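Side-chain contacts in aldehyde dehydrogenase (Staphylococcus aureus, PDB 6K10), which oxidises the aldehyde 4,4'-diaponeurosporenal to 4,4'-diaponeurosporenoic acid with NAD in the biosynthesis of the virulence pigment staphyloxanthin: residues 128-131 / 132-135; 404-407 / 408-411. The protein carries 1 engineered substitution. All coordinates share one frame; numbering follows the deposited sequence.

Contact 1: 128-131 / 132-135; sequences VFEP and LIGA
Phe129 and Leu132 run side by side off the same flank of a helix, three residues apart and pointing the same way. The isobutyl group of Leu132 uses a single branch: its CD2 rests against CD1 of the Phe129 ring at 3.8 Å, in an oblique approach. With CG of Leu132 anti to the backbone N (chi1 -176°), that branch is carried back toward the preceding turn. One face of the same ring receives Val128 CG1, which sits off centre toward the rim.

Around the corner of the helix, Glu130 and Ile133 cross at a slant. The carboxylate chain bends at chi2 (52°), and OE2 comes to lie 3.7 Å from Ile133 CD1. This apolar neighbour does not satisfy the acid; Ser77 OG on OE2 and Ser427 OG on OE1 do. CG1 of Ile133 lies against the preceding turn, 3.1 Å from Phe129 O, the carbonyl to which its amide donates.

Backbone bonding shows what Pro131 costs and what remains. Its nitrogen has no bond to the turn before, and the helix kinks there. Leu132 N still reaches Val128 O at 3.2 Å and Ile133 N reaches Phe129 O at 2.8 Å, whereas Gly134 N to Glu130 O is weak at 3.5 Å. Regular bonding is clear again where Ala135 N meets Pro131 O at 2.9 Å.

This helix, 126-138, is the crossover of the beta-alpha-beta unit between strands 104-118 and 141-145. Leu132 packs on the latter strand and Ile133 on helix 63-89. Hydrocarbon thus faces strand 141-145 and helices 63-89 and 151-164, while the buried carboxylate, though it also touches Ile133, is bonded by two serines that probably hold it in place beside Tyr422 and His423.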
ATOM      1  N   VAL A 128      -9.890  17.416   1.799  1.00 21.41           N
ATOM      2  CA  VAL A 128      -8.601  18.063   1.577  1.00 21.03           C
ATOM      3  C   VAL A 128      -7.690  17.915   2.790  1.00 21.18           C
ATOM      4  O   VAL A 128      -6.523  17.529   2.663  1.00 21.63           O
ATOM      5  CB  VAL A 128      -8.800  19.551   1.206  1.00 20.77           C
ATOM      6  CG1 VAL A 128      -7.504  20.331   1.418  1.00 24.29           C
ATOM      7  CG2 VAL A 128      -9.256  19.704  -0.235  1.00 20.72           C
ATOM      8  N   PHE A 129      -8.218  18.178   3.988  1.00 19.71           N
ATOM      9  CA  PHE A 129      -7.332  18.419   5.121  1.00 21.54           C
ATOM     10  C   PHE A 129      -6.988  17.173   5.926  1.00 20.15           C
ATOM     11  O   PHE A 129      -5.898  17.118   6.510  1.00 21.59           O
ATOM     12  CB  PHE A 129      -7.927  19.507   6.018  1.00 22.14           C
ATOM     13  CG  PHE A 129      -7.806  20.892   5.429  1.00 23.05           C
ATOM     14  CD1 PHE A 129      -6.637  21.608   5.595  1.00 25.58           C
ATOM     15  CD2 PHE A 129      -8.830  21.461   4.695  1.00 22.38           C
ATOM     16  CE1 PHE A 129      -6.489  22.865   5.054  1.00 28.45           C
ATOM     17  CE2 PHE A 129      -8.686  22.724   4.148  1.00 27.04           C
ATOM     18  CZ  PHE A 129      -7.514  23.429   4.330  1.00 27.66           C
ATOM     19  N   GLU A 130      -7.858  16.153   5.965  1.00 22.55           N
ATOM     20  CA  GLU A 130      -7.441  14.915   6.617  1.00 19.42           C
ATOM     21  C   GLU A 130      -6.271  14.250   5.884  1.00 21.50           C
ATOM     22  O   GLU A 130      -5.303  13.853   6.551  1.00 24.23           O
ATOM     23  CB  GLU A 130      -8.630  13.967   6.797  1.00 23.44           C
ATOM     24  CG  GLU A 130      -8.234  12.639   7.427  1.00 25.51           C
ATOM     25  CD  GLU A 130      -7.437  12.814   8.716  1.00 30.48           C
ATOM     26  OE1 GLU A 130      -6.466  12.052   8.927  1.00 30.08           O
ATOM     27  OE2 GLU A 130      -7.774  13.707   9.522  1.00 30.61           O
ATOM     28  N   PRO A 131      -6.280  14.117   4.549  1.00 20.87           N
ATOM     29  CA  PRO A 131      -5.028  13.690   3.894  1.00 22.64           C
ATOM     30  C   PRO A 131      -3.871  14.638   4.149  1.00 22.59           C
ATOM     31  O   PRO A 131      -2.745  14.181   4.392  1.00 21.19           O
ATOM     32  CB  PRO A 131      -5.398  13.633   2.404  1.00 22.36           C
ATOM     33  CG  PRO A 131      -6.862  13.596   2.357  1.00 25.90           C
ATOM     34  CD  PRO A 131      -7.366  14.304   3.572  1.00 24.01           C
ATOM     35  N   LEU A 132      -4.122  15.950   4.117  1.00 20.60           N
ATOM     36  CA  LEU A 132      -3.042  16.920   4.288  1.00 20.43           C
ATOM     37  C   LEU A 132      -2.350  16.759   5.636  1.00 20.80           C
ATOM     38  O   LEU A 132      -1.118  16.848   5.724  1.00 21.13           O
ATOM     39  CB  LEU A 132      -3.583  18.340   4.144  1.00 20.97           C
ATOM     40  CG  LEU A 132      -2.515  19.435   4.203  1.00 23.46           C
ATOM     41  CD1 LEU A 132      -1.599  19.351   2.989  1.00 25.94           C
ATOM     42  CD2 LEU A 132      -3.136  20.819   4.323  1.00 22.31           C
ATOM     43  N   ILE A 133      -3.129  16.537   6.698  1.00 17.84           N
ATOM     44  CA  ILE A 133      -2.545  16.308   8.019  1.00 21.04           C
ATOM     45  C   ILE A 133      -1.533  15.174   7.954  1.00 20.36           C
ATOM     46  O   ILE A 133      -0.412  15.286   8.461  1.00 22.12           O
ATOM     47  CB  ILE A 133      -3.646  16.014   9.052  1.00 23.62           C
ATOM     48  CG1 ILE A 133      -4.550  17.230   9.244  1.00 24.01           C
ATOM     49  CG2 ILE A 133      -3.025  15.615  10.374  1.00 22.98           C
ATOM     50  CD1 ILE A 133      -5.875  16.890   9.890  1.00 23.14           C
ATOM     51  N   GLY A 134      -1.917  14.065   7.319  1.00 20.80           N
ATOM     52  CA  GLY A 134      -0.990  12.956   7.171  1.00 21.95           C
ATOM     53  C   GLY A 134       0.243  13.340   6.375  1.00 21.94           C
ATOM     54  O   GLY A 134       1.369  13.011   6.753  1.00 20.89           O
ATOM     55  N   ALA A 135       0.043  14.051   5.262  1.00 21.54           N
ATOM     56  CA  ALA A 135       1.173  14.475   4.441  1.00 21.77           C
ATOM     57  C   ALA A 135       2.101  15.398   5.219  1.00 21.21           C
ATOM     58  O   ALA A 135       3.328  15.255   5.159  1.00 26.45           O
ATOM     59  CB  ALA A 135       0.668  15.162   3.172  1.00 22.63           C
TER

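Contact 2: 404-407 / 408-411; sequences LANP and KLPF
Leu404 lies over the face of the Phe411 ring, and this is the closely fitted part of the contact. Its CG sits almost above the centre, 3.7 Å from the centroid and only 12° off the ring normal, a CH-pi contact. The two methyls divide the ring between them: CD1 lies 3.6 Å from Phe411 CE1, and CD2 reaches CZ at the same distance. With CG of Phe411 anti to the backbone N (chi1 170°), the ring is brought beneath the leucine. Val252 touches both side chains, and the ring also meets His423 and comes within about 4 Å of the side chains of Glu217 and Ser251, the predicted active-site positions, the second of them engineered here.

Between the two ends, the chain makes a type I beta turn from Asn406 to Leu409, closed by Leu409 N to Asn406 O at 3.0 Å. The side chain of Asn406 adds an Asx turn, its OD1 accepting Lys408 N, also at 3.0 Å; that donor stands 52° out of the amide's carbonyl plane. Inside the bend a water lies 2.7 Å from Asn406 O and 2.6 Å from Leu409 O, with more acceptors about it than protons to give.

Lys408, exposed, marks the loose side. Only CB and CG stay near Asn406 OD1, and the rest of the chain runs out extended to a salt bridge between NZ and OD2 of Asp95 of the second subunit. ND2 of Asn406 likewise crosses the dimer interface, to Ser105 OG and the backbone O of Asp95 of that subunit.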
ATOM      1  N   LEU A 404     -16.312   5.445  10.276  1.00 20.36           N
ATOM      2  CA  LEU A 404     -15.349   6.465   9.879  1.00 19.46           C
ATOM      3  C   LEU A 404     -14.969   7.389  11.028  1.00 23.44           C
ATOM      4  O   LEU A 404     -13.966   8.102  10.926  1.00 22.16           O
ATOM      5  CB  LEU A 404     -15.911   7.307   8.729  1.00 22.82           C
ATOM      6  CG  LEU A 404     -15.744   6.817   7.288  1.00 25.45           C
ATOM      7  CD1 LEU A 404     -16.393   5.462   7.087  1.00 27.08           C
ATOM      8  CD2 LEU A 404     -16.326   7.833   6.313  1.00 23.56           C
ATOM      9  N   ALA A 405     -15.746   7.398  12.108  1.00 22.90           N
ATOM     10  CA  ALA A 405     -15.551   8.354  13.189  1.00 21.91           C
ATOM     11  C   ALA A 405     -14.545   7.887  14.230  1.00 20.91           C
ATOM     12  O   ALA A 405     -14.194   8.666  15.121  1.00 24.51           O
ATOM     13  CB  ALA A 405     -16.887   8.660  13.869  1.00 23.13           C
ATOM     14  N   ASN A 406     -14.079   6.644  14.148  1.00 19.99           N
ATOM     15  CA  ASN A 406     -13.001   6.192  15.011  1.00 20.81           C
ATOM     16  C   ASN A 406     -11.694   6.315  14.247  1.00 21.87           C
ATOM     17  O   ASN A 406     -11.457   5.531  13.315  1.00 22.44           O
ATOM     18  CB  ASN A 406     -13.227   4.749  15.457  1.00 23.38           C
ATOM     19  CG  ASN A 406     -12.236   4.302  16.519  1.00 26.36           C
ATOM     20  OD1 ASN A 406     -11.247   4.986  16.796  1.00 25.49           O
ATOM     21  ND2 ASN A 406     -12.495   3.146  17.118  1.00 27.70           N
ATOM     22  N   PRO A 407     -10.817   7.264  14.593  1.00 21.92           N
ATOM     23  CA  PRO A 407      -9.558   7.411  13.845  1.00 22.54           C
ATOM     24  C   PRO A 407      -8.615   6.232  14.007  1.00 24.89           C
ATOM     25  O   PRO A 407      -7.629   6.147  13.265  1.00 26.00           O
ATOM     26  CB  PRO A 407      -8.955   8.694  14.427  1.00 24.31           C
ATOM     27  CG  PRO A 407      -9.502   8.762  15.811  1.00 26.91           C
ATOM     28  CD  PRO A 407     -10.895   8.193  15.735  1.00 24.43           C
ATOM     29  N   LYS A 408      -8.884   5.325  14.947  1.00 22.72           N
ATOM     30  CA  LYS A 408      -8.094   4.113  15.105  1.00 24.64           C
ATOM     31  C   LYS A 408      -8.504   3.019  14.128  1.00 22.92           C
ATOM     32  O   LYS A 408      -7.850   1.972  14.083  1.00 22.38           O
ATOM     33  CB  LYS A 408      -8.216   3.607  16.544  1.00 26.35           C
ATOM     34  CG  LYS A 408      -7.509   4.496  17.545  1.00 32.22           C
ATOM     35  CD  LYS A 408      -7.338   3.823  18.889  1.00 35.37           C
ATOM     36  CE  LYS A 408      -6.570   4.734  19.828  1.00 39.64           C
ATOM     37  NZ  LYS A 408      -6.809   4.417  21.260  1.00 41.81           N
ATOM     38  N   LEU A 409      -9.560   3.241  13.348  1.00 22.46           N
ATOM     39  CA  LEU A 409     -10.001   2.311  12.322  1.00 20.66           C
ATOM     40  C   LEU A 409      -9.545   2.815  10.964  1.00 21.33           C
ATOM     41  O   LEU A 409      -9.900   3.940  10.588  1.00 23.68           O
ATOM     42  CB  LEU A 409     -11.525   2.171  12.348  1.00 20.27           C
ATOM     43  CG  LEU A 409     -12.148   1.398  13.510  1.00 20.87           C
ATOM     44  CD1 LEU A 409     -13.655   1.357  13.350  1.00 22.69           C
ATOM     45  CD2 LEU A 409     -11.588  -0.015  13.606  1.00 22.17           C
ATOM     46  N   PRO A 410      -8.771   2.053  10.196  1.00 23.00           N
ATOM     47  CA  PRO A 410      -8.425   2.500   8.844  1.00 25.14           C
ATOM     48  C   PRO A 410      -9.671   2.628   7.982  1.00 26.12           C
ATOM     49  O   PRO A 410     -10.607   1.836   8.090  1.00 22.24           O
ATOM     50  CB  PRO A 410      -7.491   1.397   8.331  1.00 24.39           C
ATOM     51  CG  PRO A 410      -7.850   0.198   9.145  1.00 23.76           C
ATOM     52  CD  PRO A 410      -8.194   0.735  10.502  1.00 23.76           C
ATOM     53  N   PHE A 411      -9.685   3.652   7.135  1.00 23.06           N
ATOM     54  CA  PHE A 411     -10.815   3.927   6.258  1.00 21.98           C
ATOM     55  C   PHE A 411     -10.349   3.834   4.816  1.00 22.70           C
ATOM     56  O   PHE A 411      -9.482   4.602   4.394  1.00 23.60           O
ATOM     57  CB  PHE A 411     -11.415   5.307   6.542  1.00 19.65           C
ATOM     58  CG  PHE A 411     -12.422   5.747   5.515  1.00 21.09           C
ATOM     59  CD1 PHE A 411     -13.447   4.898   5.120  1.00 22.19           C
ATOM     60  CD2 PHE A 411     -12.339   7.001   4.929  1.00 22.34           C
ATOM     61  CE1 PHE A 411     -14.370   5.298   4.167  1.00 23.64           C
ATOM     62  CE2 PHE A 411     -13.262   7.406   3.979  1.00 25.94           C
ATOM     63  CZ  PHE A 411     -14.279   6.552   3.599  1.00 26.67           C
TER
HETATM   64  O   HOH W   1     -11.858   5.678  10.599  1.00 22.80           O

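From the N terminus the chain first meets contact 1, within helix 126-138 of the beta-alpha-beta unit that joins strand 104-118 to strand 141-145. It closes no long loop, since its segments are consecutive turns. Contact 2 follows far downstream, in the loop between strands 394-397 and 418-419, where it closes a short bend. The two are in series and neither nests nor crosses. The centres of contact 1 and contact 2 lie about 14 Å apart, and the nearest atoms of contact 1 and contact 2 about 7 Å. The loop of contact 2 leads from one mixed sheet to the other, and both contacts approach Glu217: Phe411 closely, Pro131 at about 8 Å between side chains.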